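Local coordinates for nucleoside-triphosphatase THEP1 (Aquifex aeolicus, PDB 1YE8), which hydrolyses nucleoside triphosphates such as ATP, GTP, CTP, TTP and UTP to diphosphates and phosphate, without kinase activity, at residues I58-F63 and G109-F114; I103-I108 and K116-L121; R123-M126 and N130-V133; A135-R140 and P144-I149. One frame throughout, in Å; residues are numbered along the deposited sequence.

Contact 1: I58-F63 and G109-F114; sequences IFSSKF and GKMELF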
loop_
_atom_site.group_PDB
_atom_site.type_symbol
_atom_site.label_atom_id
_atom_site.label_comp_id
_atom_site.label_asym_id
_atom_site.label_seq_id
_atom_site.Cartn_x
_atom_site.Cartn_y
_atom_site.Cartn_z
ATOM N N ILE A 58 6.235 -12.230 7.619
ATOM C CA ILE A 58 6.365 -11.241 8.684
ATOM C C ILE A 58 7.641 -10.447 8.442
ATOM O O ILE A 58 8.740 -11.008 8.404
ATOM C CB ILE A 58 6.405 -11.892 10.091
ATOM C CG1 ILE A 58 5.075 -12.601 10.372
ATOM C CG2 ILE A 58 6.679 -10.821 11.160
ATOM C CD1 ILE A 58 5.048 -13.404 11.692
ATOM N N PHE A 59 7.502 -9.136 8.270
ATOM C CA PHE A 59 8.667 -8.279 8.066
ATOM C C PHE A 59 8.915 -7.274 9.188
ATOM O O PHE A 59 9.931 -6.598 9.192
ATOM C CB PHE A 59 8.575 -7.544 6.717
ATOM C CG PHE A 59 7.526 -6.438 6.672
ATOM C CD1 PHE A 59 6.209 -6.725 6.328
ATOM C CD2 PHE A 59 7.875 -5.123 6.938
ATOM C CE1 PHE A 59 5.233 -5.710 6.266
ATOM C CE2 PHE A 59 6.903 -4.100 6.898
ATOM C CZ PHE A 59 5.577 -4.405 6.554
ATOM N N SER A 60 7.990 -7.169 10.136
ATOM C CA SER A 60 8.169 -6.270 11.261
ATOM C C SER A 60 7.583 -6.955 12.475
ATOM O O SER A 60 6.479 -7.484 12.404
ATOM C CB SER A 60 7.440 -4.956 10.997
ATOM O OG SER A 60 7.507 -4.098 12.118
ATOM N N SER A 61 8.321 -6.966 13.583
ATOM C CA SER A 61 7.868 -7.697 14.765
ATOM C C SER A 61 8.516 -7.157 16.025
ATOM O O SER A 61 9.672 -6.729 16.001
ATOM C CB SER A 61 8.199 -9.198 14.646
ATOM O OG SER A 61 7.801 -9.936 15.809
ATOM N N LYS A 62 7.766 -7.211 17.125
ATOM C CA LYS A 62 8.328 -6.988 18.457
ATOM C C LYS A 62 9.458 -7.978 18.796
ATOM O O LYS A 62 10.288 -7.668 19.642
ATOM C CB LYS A 62 7.225 -7.017 19.522
ATOM C CG LYS A 62 6.216 -5.892 19.330
ATOM C CD LYS A 62 5.233 -5.777 20.466
ATOM C CE LYS A 62 4.365 -4.578 20.232
ATOM N NZ LYS A 62 3.809 -4.019 21.475
ATOM N N PHE A 63 9.501 -9.137 18.134
ATOM C CA PHE A 63 10.586 -10.094 18.379
ATOM C C PHE A 63 11.832 -9.823 17.552
ATOM O O PHE A 63 12.893 -10.403 17.826
ATOM C CB PHE A 63 10.141 -11.523 18.057
ATOM C CG PHE A 63 9.006 -12.036 18.892
ATOM C CD1 PHE A 63 9.136 -12.174 20.279
ATOM C CD2 PHE A 63 7.819 -12.440 18.285
ATOM C CE1 PHE A 63 8.078 -12.674 21.047
ATOM C CE2 PHE A 63 6.752 -12.944 19.045
ATOM C CZ PHE A 63 6.883 -13.063 20.428
ATOM N N GLY A 109 4.148 3.443 4.335
ATOM C CA GLY A 109 4.252 3.867 5.719
ATOM C C GLY A 109 5.673 3.789 6.238
ATOM O O GLY A 109 6.586 3.360 5.527
ATOM N N LYS A 110 5.859 4.224 7.481
ATOM C CA LYS A 110 7.181 4.305 8.066
ATOM C C LYS A 110 7.962 2.980 8.018
ATOM O O LYS A 110 9.144 2.980 7.698
ATOM C CB LYS A 110 7.094 4.811 9.508
ATOM C CG LYS A 110 8.462 5.177 10.072
ATOM C CD LYS A 110 8.871 6.576 9.634
ATOM C CE LYS A 110 10.120 7.046 10.350
ATOM N NZ LYS A 110 11.262 6.116 10.105
HETATM N N MSE A 111 7.304 1.865 8.325
HETATM C CA MSE A 111 7.998 0.577 8.333
HETATM C C MSE A 111 8.479 0.185 6.949
HETATM O O MSE A 111 9.625 -0.246 6.783
HETATM C CB MSE A 111 7.115 -0.506 8.918
HETATM C CG MSE A 111 6.732 -0.206 10.338
HETATM SE SE MSE A 111 5.581 -1.543 11.077
HETATM C CE MSE A 111 4.370 -1.817 9.603
ATOM N N GLU A 112 7.653 0.422 5.941
ATOM C CA GLU A 112 8.000 0.060 4.573
ATOM C C GLU A 112 9.075 0.986 3.995
ATOM O O GLU A 112 9.920 0.560 3.198
ATOM C CB GLU A 112 6.741 0.090 3.697
ATOM C CG GLU A 112 5.707 -0.938 4.133
ATOM C CD GLU A 112 4.726 -0.467 5.200
ATOM O OE1 GLU A 112 4.817 0.657 5.750
ATOM O OE2 GLU A 112 3.790 -1.251 5.489
ATOM N N LEU A 113 9.039 2.249 4.406
ATOM C CA LEU A 113 9.890 3.287 3.823
ATOM C C LEU A 113 11.353 3.188 4.263
ATOM O O LEU A 113 12.186 3.912 3.741
ATOM C CB LEU A 113 9.297 4.687 4.068
ATOM C CG LEU A 113 8.036 4.946 3.220
ATOM C CD1 LEU A 113 7.308 6.178 3.724
ATOM C CD2 LEU A 113 8.345 5.111 1.747
ATOM N N PHE A 114 11.677 2.271 5.182
ATOM C CA PHE A 114 13.082 1.975 5.464
ATOM C C PHE A 114 13.780 1.354 4.256
ATOM O O PHE A 114 15.006 1.370 4.184
ATOM C CB PHE A 114 13.211 1.031 6.655
ATOM C CG PHE A 114 13.023 1.683 7.987
ATOM C CD1 PHE A 114 13.924 2.639 8.454
ATOM C CD2 PHE A 114 11.972 1.306 8.805
ATOM C CE1 PHE A 114 13.747 3.220 9.724
ATOM C CE2 PHE A 114 11.799 1.886 10.065
ATOM C CZ PHE A 114 12.681 2.840 10.514
#

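Contact 2: I103-I108 and K116-L121; sequences IIIDEI and KKFRDL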
loop_
_atom_site.group_PDB
_atom_site.type_symbol
_atom_site.label_atom_id
_atom_site.label_comp_id
_atom_site.label_asym_id
_atom_site.label_seq_id
_atom_site.Cartn_x
_atom_site.Cartn_y
_atom_site.Cartn_z
ATOM N N ILE A 103 -2.328 -1.272 -9.649
ATOM C CA ILE A 103 -1.249 -1.586 -8.711
ATOM C C ILE A 103 -1.746 -1.348 -7.295
ATOM O O ILE A 103 -2.363 -0.318 -7.028
ATOM C CB ILE A 103 -0.011 -0.702 -9.008
ATOM C CG1 ILE A 103 0.416 -0.892 -10.480
ATOM C CG2 ILE A 103 1.119 -1.040 -8.033
ATOM C CD1 ILE A 103 1.514 0.057 -10.921
ATOM N N ILE A 104 -1.453 -2.283 -6.388
ATOM C CA ILE A 104 -1.945 -2.222 -5.000
ATOM C C ILE A 104 -0.772 -2.058 -4.038
ATOM O O ILE A 104 0.142 -2.876 -4.050
ATOM C CB ILE A 104 -2.720 -3.515 -4.638
ATOM C CG1 ILE A 104 -3.822 -3.812 -5.666
ATOM C CG2 ILE A 104 -3.226 -3.448 -3.210
ATOM C CD1 ILE A 104 -4.973 -2.803 -5.751
ATOM N N ILE A 105 -0.784 -0.997 -3.225
ATOM C CA ILE A 105 0.348 -0.744 -2.312
ATOM C C ILE A 105 -0.176 -0.337 -0.932
ATOM O O ILE A 105 -0.454 0.853 -0.686
ATOM C CB ILE A 105 1.298 0.378 -2.858
ATOM C CG1 ILE A 105 1.593 0.217 -4.364
ATOM C CG2 ILE A 105 2.610 0.377 -2.044
ATOM C CD1 ILE A 105 2.513 1.307 -4.920
ATOM N N ASP A 106 -0.306 -1.294 -0.022
ATOM C CA ASP A 106 -0.701 -0.980 1.359
ATOM C C ASP A 106 0.414 -1.544 2.234
ATOM O O ASP A 106 0.558 -2.770 2.334
ATOM C CB ASP A 106 -2.067 -1.617 1.685
ATOM C CG ASP A 106 -2.378 -1.616 3.163
ATOM O OD1 ASP A 106 -2.412 -0.518 3.776
ATOM O OD2 ASP A 106 -2.611 -2.664 3.790
ATOM N N GLU A 107 1.226 -0.702 2.878
ATOM C CA GLU A 107 1.072 0.727 3.057
ATOM C C GLU A 107 2.368 1.430 2.672
ATOM O O GLU A 107 3.482 0.897 2.865
ATOM C CB GLU A 107 0.765 0.993 4.542
ATOM C CG GLU A 107 0.572 2.460 4.882
ATOM C CD GLU A 107 -0.142 2.717 6.188
ATOM O OE1 GLU A 107 -0.637 1.797 6.863
ATOM O OE2 GLU A 107 -0.225 3.886 6.568
ATOM N N ILE A 108 2.247 2.646 2.154
ATOM C CA ILE A 108 3.400 3.516 2.032
ATOM C C ILE A 108 3.563 4.185 3.395
ATOM O O ILE A 108 3.176 5.347 3.603
ATOM C CB ILE A 108 3.242 4.520 0.872
ATOM C CG1 ILE A 108 2.891 3.776 -0.430
ATOM C CG2 ILE A 108 4.526 5.377 0.697
ATOM C CD1 ILE A 108 2.481 4.654 -1.542
ATOM N N LYS A 116 15.084 1.488 0.633
ATOM C CA LYS A 116 15.430 2.407 -0.446
ATOM C C LYS A 116 14.835 1.912 -1.756
ATOM O O LYS A 116 14.287 2.683 -2.539
ATOM C CB LYS A 116 16.955 2.567 -0.567
ATOM C CG LYS A 116 17.384 3.379 -1.789
ATOM C CD LYS A 116 18.783 3.987 -1.634
ATOM C CE LYS A 116 19.352 4.450 -2.972
ATOM N NZ LYS A 116 18.421 5.353 -3.728
ATOM N N LYS A 117 14.934 0.610 -1.999
ATOM C CA LYS A 117 14.371 0.052 -3.210
ATOM C C LYS A 117 12.869 0.357 -3.298
ATOM O O LYS A 117 12.363 0.714 -4.363
ATOM C CB LYS A 117 14.592 -1.464 -3.275
ATOM C CG LYS A 117 16.036 -1.883 -3.515
ATOM C CD LYS A 117 16.129 -3.393 -3.513
ATOM C CE LYS A 117 17.559 -3.895 -3.523
ATOM N NZ LYS A 117 17.580 -5.387 -3.580
ATOM N N PHE A 118 12.166 0.228 -2.172
ATOM C CA PHE A 118 10.742 0.530 -2.133
ATOM C C PHE A 118 10.490 2.021 -2.380
ATOM O O PHE A 118 9.609 2.372 -3.162
ATOM C CB PHE A 118 10.161 0.098 -0.791
ATOM C CG PHE A 118 8.677 0.353 -0.635
ATOM C CD1 PHE A 118 7.725 -0.362 -1.374
ATOM C CD2 PHE A 118 8.241 1.300 0.285
ATOM C CE1 PHE A 118 6.341 -0.140 -1.196
ATOM C CE2 PHE A 118 6.866 1.533 0.464
ATOM C CZ PHE A 118 5.919 0.819 -0.276
ATOM N N ARG A 119 11.235 2.887 -1.705
ATOM C CA ARG A 119 11.063 4.329 -1.935
ATOM C C ARG A 119 11.211 4.699 -3.414
ATOM O O ARG A 119 10.382 5.430 -3.977
ATOM C CB ARG A 119 12.063 5.148 -1.121
ATOM C CG ARG A 119 11.909 5.041 0.380
ATOM C CD ARG A 119 12.693 6.077 1.166
ATOM N NE ARG A 119 14.133 6.078 0.910
ATOM C CZ ARG A 119 15.031 5.355 1.562
ATOM N NH1 ARG A 119 14.656 4.505 2.503
ATOM N NH2 ARG A 119 16.327 5.476 1.276
ATOM N N ASP A 120 12.258 4.184 -4.051
ATOM C CA ASP A 120 12.547 4.544 -5.435
ATOM C C ASP A 120 11.459 4.015 -6.369
ATOM O O ASP A 120 11.024 4.706 -7.288
ATOM C CB ASP A 120 13.927 4.032 -5.859
ATOM C CG ASP A 120 15.071 4.691 -5.093
ATOM O OD1 ASP A 120 14.876 5.778 -4.500
ATOM O OD2 ASP A 120 16.194 4.164 -5.008
ATOM N N LEU A 121 11.038 2.773 -6.155
ATOM C CA LEU A 121 10.013 2.185 -6.996
ATOM C C LEU A 121 8.641 2.864 -6.783
ATOM O O LEU A 121 7.914 3.127 -7.748
ATOM C CB LEU A 121 9.949 0.673 -6.749
ATOM C CG LEU A 121 8.995 -0.138 -7.614
ATOM C CD1 LEU A 121 9.190 0.089 -9.092
ATOM C CD2 LEU A 121 9.216 -1.601 -7.287
#

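Contact 3: R123-M126 and N130-V133; sequences RQIM and NVNV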
loop_
_atom_site.group_PDB
_atom_site.type_symbol
_atom_site.label_atom_id
_atom_site.label_comp_id
_atom_site.label_asym_id
_atom_site.label_seq_id
_atom_site.Cartn_x
_atom_site.Cartn_y
_atom_site.Cartn_z
ATOM N N ARG A 123 8.218 6.025 -5.913
ATOM C CA ARG A 123 8.305 7.314 -6.611
ATOM C C ARG A 123 8.094 7.154 -8.117
ATOM O O ARG A 123 7.373 7.938 -8.737
ATOM C CB ARG A 123 9.630 8.015 -6.328
ATOM C CG ARG A 123 9.666 8.752 -5.028
ATOM C CD ARG A 123 10.584 9.957 -5.052
ATOM N NE ARG A 123 10.585 10.542 -3.733
ATOM C CZ ARG A 123 11.375 10.157 -2.758
ATOM N NH1 ARG A 123 12.256 9.174 -2.946
ATOM N NH2 ARG A 123 11.280 10.755 -1.581
ATOM N N GLN A 124 8.700 6.125 -8.702
ATOM C CA GLN A 124 8.550 5.877 -10.127
ATOM C C GLN A 124 7.087 5.612 -10.457
ATOM O O GLN A 124 6.539 6.192 -11.386
ATOM C CB GLN A 124 9.434 4.708 -10.563
ATOM C CG GLN A 124 9.633 4.634 -12.069
ATOM C CD GLN A 124 10.651 3.600 -12.504
ATOM O OE1 GLN A 124 11.018 3.557 -13.686
ATOM N NE2 GLN A 124 11.107 2.764 -11.573
ATOM N N ILE A 125 6.439 4.742 -9.683
ATOM C CA ILE A 125 5.060 4.369 -9.956
ATOM C C ILE A 125 4.079 5.526 -9.748
ATOM O O ILE A 125 3.233 5.813 -10.605
ATOM C CB ILE A 125 4.650 3.151 -9.065
ATOM C CG1 ILE A 125 5.374 1.866 -9.523
ATOM C CG2 ILE A 125 3.136 2.997 -9.022
ATOM C CD1 ILE A 125 5.320 0.733 -8.493
HETATM N N MSE A 126 4.208 6.214 -8.621
HETATM C CA MSE A 126 3.233 7.228 -8.250
HETATM C C MSE A 126 3.240 8.447 -9.169
HETATM O O MSE A 126 2.206 9.079 -9.357
HETATM C CB MSE A 126 3.422 7.625 -6.790
HETATM C CG MSE A 126 3.233 6.414 -5.818
HETATM SE SE MSE A 126 1.522 5.451 -5.965
HETATM C CE MSE A 126 0.643 6.905 -5.545
ATOM N N ASN A 130 0.683 6.986 -16.502
ATOM C CA ASN A 130 0.142 5.909 -17.335
ATOM C C ASN A 130 -0.271 4.640 -16.603
ATOM O O ASN A 130 -0.540 3.621 -17.245
ATOM C CB ASN A 130 1.133 5.517 -18.443
ATOM C CG ASN A 130 1.619 6.711 -19.259
ATOM O OD1 ASN A 130 0.818 7.525 -19.739
ATOM N ND2 ASN A 130 2.940 6.826 -19.414
ATOM N N VAL A 131 -0.309 4.681 -15.270
ATOM C CA VAL A 131 -0.697 3.508 -14.496
ATOM C C VAL A 131 -1.722 3.861 -13.437
ATOM O O VAL A 131 -1.692 4.971 -12.886
ATOM C CB VAL A 131 0.518 2.792 -13.824
ATOM C CG1 VAL A 131 1.527 2.292 -14.854
ATOM C CG2 VAL A 131 1.224 3.655 -12.747
ATOM N N ASN A 132 -2.609 2.911 -13.153
ATOM C CA ASN A 132 -3.577 3.032 -12.063
ATOM C C ASN A 132 -3.048 2.424 -10.775
ATOM O O ASN A 132 -2.376 1.377 -10.802
ATOM C CB ASN A 132 -4.891 2.355 -12.440
ATOM C CG ASN A 132 -5.469 2.889 -13.728
ATOM O OD1 ASN A 132 -5.654 4.095 -13.883
ATOM N ND2 ASN A 132 -5.739 1.991 -14.673
ATOM N N VAL A 133 -3.332 3.086 -9.655
ATOM C CA VAL A 133 -2.821 2.656 -8.349
ATOM C C VAL A 133 -3.841 2.880 -7.253
ATOM O O VAL A 133 -4.532 3.906 -7.244
ATOM C CB VAL A 133 -1.523 3.427 -7.943
ATOM C CG1 VAL A 133 -0.920 2.854 -6.649
ATOM C CG2 VAL A 133 -0.477 3.435 -9.065
#

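Contact 4: A135-R140 and P144-I149; sequences ATIPIR and PLVKEI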
loop_
_atom_site.group_PDB
_atom_site.type_symbol
_atom_site.label_atom_id
_atom_site.label_comp_id
_atom_site.label_asym_id
_atom_site.label_seq_id
_atom_site.Cartn_x
_atom_site.Cartn_y
_atom_site.Cartn_z
ATOM N N ALA A 135 -3.301 3.051 -3.180
ATOM C CA ALA A 135 -2.225 3.036 -2.165
ATOM C C ALA A 135 -2.758 3.637 -0.882
ATOM O O ALA A 135 -3.702 4.441 -0.901
ATOM C CB ALA A 135 -1.000 3.794 -2.633
ATOM N N THR A 136 -2.154 3.256 0.241
ATOM C CA THR A 136 -2.505 3.852 1.520
ATOM C C THR A 136 -1.300 4.594 2.081
ATOM O O THR A 136 -0.132 4.225 1.843
ATOM C CB THR A 136 -2.932 2.783 2.532
ATOM O OG1 THR A 136 -1.887 1.814 2.673
ATOM C CG2 THR A 136 -4.163 2.037 2.023
ATOM N N ILE A 137 -1.595 5.637 2.850
ATOM C CA ILE A 137 -0.588 6.380 3.604
ATOM C C ILE A 137 -1.129 6.704 4.978
ATOM O O ILE A 137 -2.344 6.836 5.158
ATOM C CB ILE A 137 -0.152 7.706 2.894
ATOM C CG1 ILE A 137 -1.358 8.614 2.599
ATOM C CG2 ILE A 137 0.692 7.404 1.657
ATOM C CD1 ILE A 137 -0.954 9.973 2.076
ATOM N N PRO A 138 -0.232 6.863 5.947
ATOM C CA PRO A 138 -0.665 7.292 7.277
ATOM C C PRO A 138 -1.213 8.714 7.245
ATOM O O PRO A 138 -0.997 9.467 6.285
ATOM C CB PRO A 138 0.608 7.168 8.136
ATOM C CG PRO A 138 1.732 7.088 7.194
ATOM C CD PRO A 138 1.229 6.663 5.860
ATOM N N ILE A 139 -1.968 9.060 8.281
ATOM C CA ILE A 139 -2.602 10.384 8.345
ATOM C C ILE A 139 -1.624 11.498 8.735
ATOM O O ILE A 139 -1.871 12.672 8.476
ATOM C CB ILE A 139 -3.844 10.345 9.282
ATOM C CG1 ILE A 139 -4.773 11.548 9.059
ATOM C CG2 ILE A 139 -3.432 10.228 10.738
ATOM C CD1 ILE A 139 -5.439 11.607 7.682
ATOM N N ARG A 140 -0.502 11.121 9.339
ATOM C CA ARG A 140 0.546 12.080 9.659
ATOM C C ARG A 140 1.706 11.946 8.676
ATOM O O ARG A 140 1.943 10.875 8.104
ATOM C CB ARG A 140 1.036 11.892 11.099
ATOM C CG ARG A 140 -0.006 12.249 12.172
ATOM C CD ARG A 140 0.446 12.017 13.614
ATOM N NE ARG A 140 1.051 10.695 13.817
ATOM C CZ ARG A 140 2.362 10.458 13.914
ATOM N NH1 ARG A 140 3.245 11.450 13.832
ATOM N NH2 ARG A 140 2.794 9.216 14.086
ATOM N N PRO A 144 9.153 12.102 4.490
ATOM C CA PRO A 144 8.907 12.996 3.349
ATOM C C PRO A 144 8.178 12.367 2.151
ATOM O O PRO A 144 7.446 13.081 1.465
ATOM C CB PRO A 144 10.311 13.474 2.967
ATOM C CG PRO A 144 11.036 13.392 4.230
ATOM C CD PRO A 144 10.581 12.107 4.882
ATOM N N LEU A 145 8.352 11.067 1.892
ATOM C CA LEU A 145 7.616 10.459 0.777
ATOM C C LEU A 145 6.103 10.371 1.064
ATOM O O LEU A 145 5.313 10.469 0.148
ATOM C CB LEU A 145 8.217 9.093 0.369
ATOM C CG LEU A 145 7.642 8.365 -0.859
ATOM C CD1 LEU A 145 7.420 9.258 -2.082
ATOM C CD2 LEU A 145 8.554 7.195 -1.221
ATOM N N VAL A 146 5.722 10.221 2.331
ATOM C CA VAL A 146 4.310 10.262 2.699
ATOM C C VAL A 146 3.724 11.636 2.347
ATOM O O VAL A 146 2.644 11.712 1.749
ATOM C CB VAL A 146 4.091 9.918 4.199
ATOM C CG1 VAL A 146 2.667 10.206 4.624
ATOM C CG2 VAL A 146 4.439 8.441 4.481
ATOM N N LYS A 147 4.444 12.713 2.688
ATOM C CA LYS A 147 3.993 14.073 2.359
ATOM C C LYS A 147 3.865 14.262 0.851
ATOM O O LYS A 147 2.881 14.815 0.355
ATOM C CB LYS A 147 4.952 15.108 2.932
ATOM C CG LYS A 147 4.372 16.526 3.015
ATOM C CD LYS A 147 5.420 17.534 3.492
ATOM C CE LYS A 147 5.295 17.826 4.976
ATOM N NZ LYS A 147 6.227 18.904 5.435
ATOM N N GLU A 148 4.866 13.764 0.125
ATOM C CA GLU A 148 4.909 13.833 -1.325
ATOM C C GLU A 148 3.680 13.170 -1.955
ATOM O O GLU A 148 3.079 13.697 -2.893
ATOM C CB GLU A 148 6.200 13.158 -1.797
ATOM C CG GLU A 148 6.416 13.145 -3.294
ATOM C CD GLU A 148 7.734 12.509 -3.688
ATOM O OE1 GLU A 148 8.750 12.759 -3.003
ATOM O OE2 GLU A 148 7.755 11.777 -4.701
ATOM N N ILE A 149 3.322 11.988 -1.450
ATOM C CA ILE A 149 2.174 11.253 -1.958
ATOM C C ILE A 149 0.849 11.917 -1.546
ATOM O O ILE A 149 -0.092 11.989 -2.342
ATOM C CB ILE A 149 2.239 9.735 -1.544
ATOM C CG1 ILE A 149 3.483 9.050 -2.154
ATOM C CG2 ILE A 149 0.943 9.023 -1.904
ATOM C CD1 ILE A 149 3.832 9.433 -3.591
#

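Contact 1: I58-F63 and G109-F114
A classic beta bulge in strand 56-61, formed where Phe59 and Ser60 both face Phe47, turns two successive side chains toward the loop that carries Met111 and Glu112. Phe59 reaches across with the rim of its ring. CE2 lies 4.1 Å from Met111 CB, and CZ lies 3.8 Å from Glu112 OE2; both partners sit at the edge, near the ring plane. The weakly positive C-H edge probably tolerates a carboxylate oxygen well, although the carboxylate plane is turned 51° from that of the ring. Glu112 gets there because its chain bends about CB-CG (chi2 88°), while its OE1 takes a weak hydrogen bond from the N of Gly109.

Met111, a selenomethionine here, lies at about a right angle to Phe59 and sends its selenium to Ser60, with SE 3.4 Å from OG and 3.9 Å from CB. Ser60 OG is buried and finds no hydrogen-bond partner in the model; the large, polarisable selenium is its soft neighbour. A small serine leaves room for that bulky atom. Around this joint, Phe47 of strand 46-51 and Val75 of strand 73-75 also touch Met111, while Phe80 of helix 77-97 packs against both Phe59 and Glu112.

Contact 2: I103-I108 and K116-L121
Phe118 spans the gap between helix 116-126 and strand 102-105, and its ring meets Ile105, Glu107 and Ile108. Its CB points neither at the strand nor away from it, and the reach comes from the ring: CG stands anti to the backbone N (chi1 -180°), which swings the ring out toward the strand. Along one rim, CE1 comes to 3.9 Å from Ile105 CG2; on the other, CE2 approaches Glu107 O at 4.2 Å. At the tip, CZ serves all three partners: Ile105 CG2 at 3.8 Å, Glu107 O at 4.0 Å and Ile108 CG1 at 4.2 Å. The Ile105 methyl meets the ring edge near its plane, and the two side chains run past each other in opposite directions.

The ring also meets Phe80 of helix 77-97 edge-to-face and touches Phe31, so a long, flat phenylalanine suits a place where neighbours approach from several sides. Replacing Phe118 with an alanine would remove the whole ring and would probably leave Ile105 CG2 and Ile108 CG1 without their shared neighbour, opening a gap between helix and sheet.

Beyond Ile105 lie Asp106, whose OD2 is hydrogen-bonded to Thr14 OG1 in a manner consistent with a Walker B aspartate, and Glu107, joined to it by a cis peptide, whose side chain lies about 4 Å from a bound magnesium ion. Between the segments the contact is mainly apolar van der Waals packing, with one carbonyl oxygen near the ring and without hydrogen bonds; it backs the strand where its polar end emerges beside the probable nucleotide site.

Contact 3: R123-M126 and N130-V133
Ile125 and Met126, in the last turn of helix 116-126, pack on Val131 and Val133 where the chain turns back into the sheet. This is the second half of a beta-alpha-beta crossover, in which the helix connects the neighbouring parallel strands 102-105 and 132-136.

The carbon-to-carbon contacts centre on one methyl, Ile125 CG2. It lies 3.6 Å from Val133 CG2 and 4.2 Å from Val131 CG2, the two side chains of Ile125 and Val133 crossing at about a right angle. Branched residues suit both partners: an isoleucine offers a methyl close to the helix backbone, and valines are at ease in extended chain while keeping their bulk near it. The alternation of the strand does the sorting, since Val131 and Val133 turn toward the helix, whereas Asn132 between them turns away and its OD1 is hydrogen-bonded to the N of Met1.

A second kind of contact comes from selenium. The CB of Met126, a selenomethionine, leaves the helix away from the strand, but a bend at chi2 (-55°) turns the chain back until SE lies 3.6 Å from Val133 CG1. Val133 is thus forked over two helix residues, CG2 going to Ile125 and CG1 to Met126. An unbranched side chain with several rotatable bonds suits such a doubling back. Ile149 of helix 144-150 touches Met126, and Tyr92 of helix 77-97 touches Ile125, so neighbouring helices complete the packing.

The third kind joins apolar to polar: the helix's last turn brings a backbone carbonyl to the valine, and Ile125 O sits 3.6 Å from the methyl carbon Val131 CG2.

Contact 4: A135-R140 and P144-I149
Val146 presents both of its methyls to the ring of Pro138: CG2 lies 3.9 Å from CD, and CG1 lies 4.0 Å from the same CD atom. The CG of the proline is a little farther, 4.1 Å from Val146 CG2. The ring offers a rigid apolar surface to both methyls. With its CG1 anti to the backbone N (chi1 170°), the valine also reaches the backbone oxygen Arg140 O, at 3.6 Å from CG1. A compact, forked residue suits this point, where the helix runs close to segment 135-140.

The branches of Ile137 reach two helix residues. Its CB is 4.1 Å from Val146 CG1, and its CG2 meets Ile149 CG2 at 3.9 Å. With chi1 at 56° and the chain extended beyond it, CD1 comes to 4.0 Å from Val146 O.

In this RecA-like P-loop NTPase, the segment 135-140 leaves the end of a central parallel strand and helix 144-150 packs back on it. With an alanine here instead of Pro138, CG and CD would be gone, and Val146 would probably lose part of the cover over its methyls while the chain became freer to turn. Pro138 also touches Glu107, and its side chain lies about 7 Å from a bound sodium ion.

From the N terminus, contact 1 closes the longest loop, bringing strand 56-61 of the antiparallel sheet to the loop after strand 102-105. Contact 2 crosses it, 103-108 lying inside that loop and 116-121 beyond it, and closes a loop of seven residues; Leu113 O and Arg119 NH1 probably form a hydrogen bond between the two. Contacts 3 and 4 follow in series, contact 3 at the start and contact 4 at the end of strand 132-136. Contacts 2 and 3 share helix 116-126, while Asp106 OD1, hydrogen-bonded to Thr136 OG1, ties contact 2 to contact 4. A salt bridge between Arg123 and Glu148 joins contacts 3 and 4, and Leu113 packs on Leu145, linking contact 4 to contact 1.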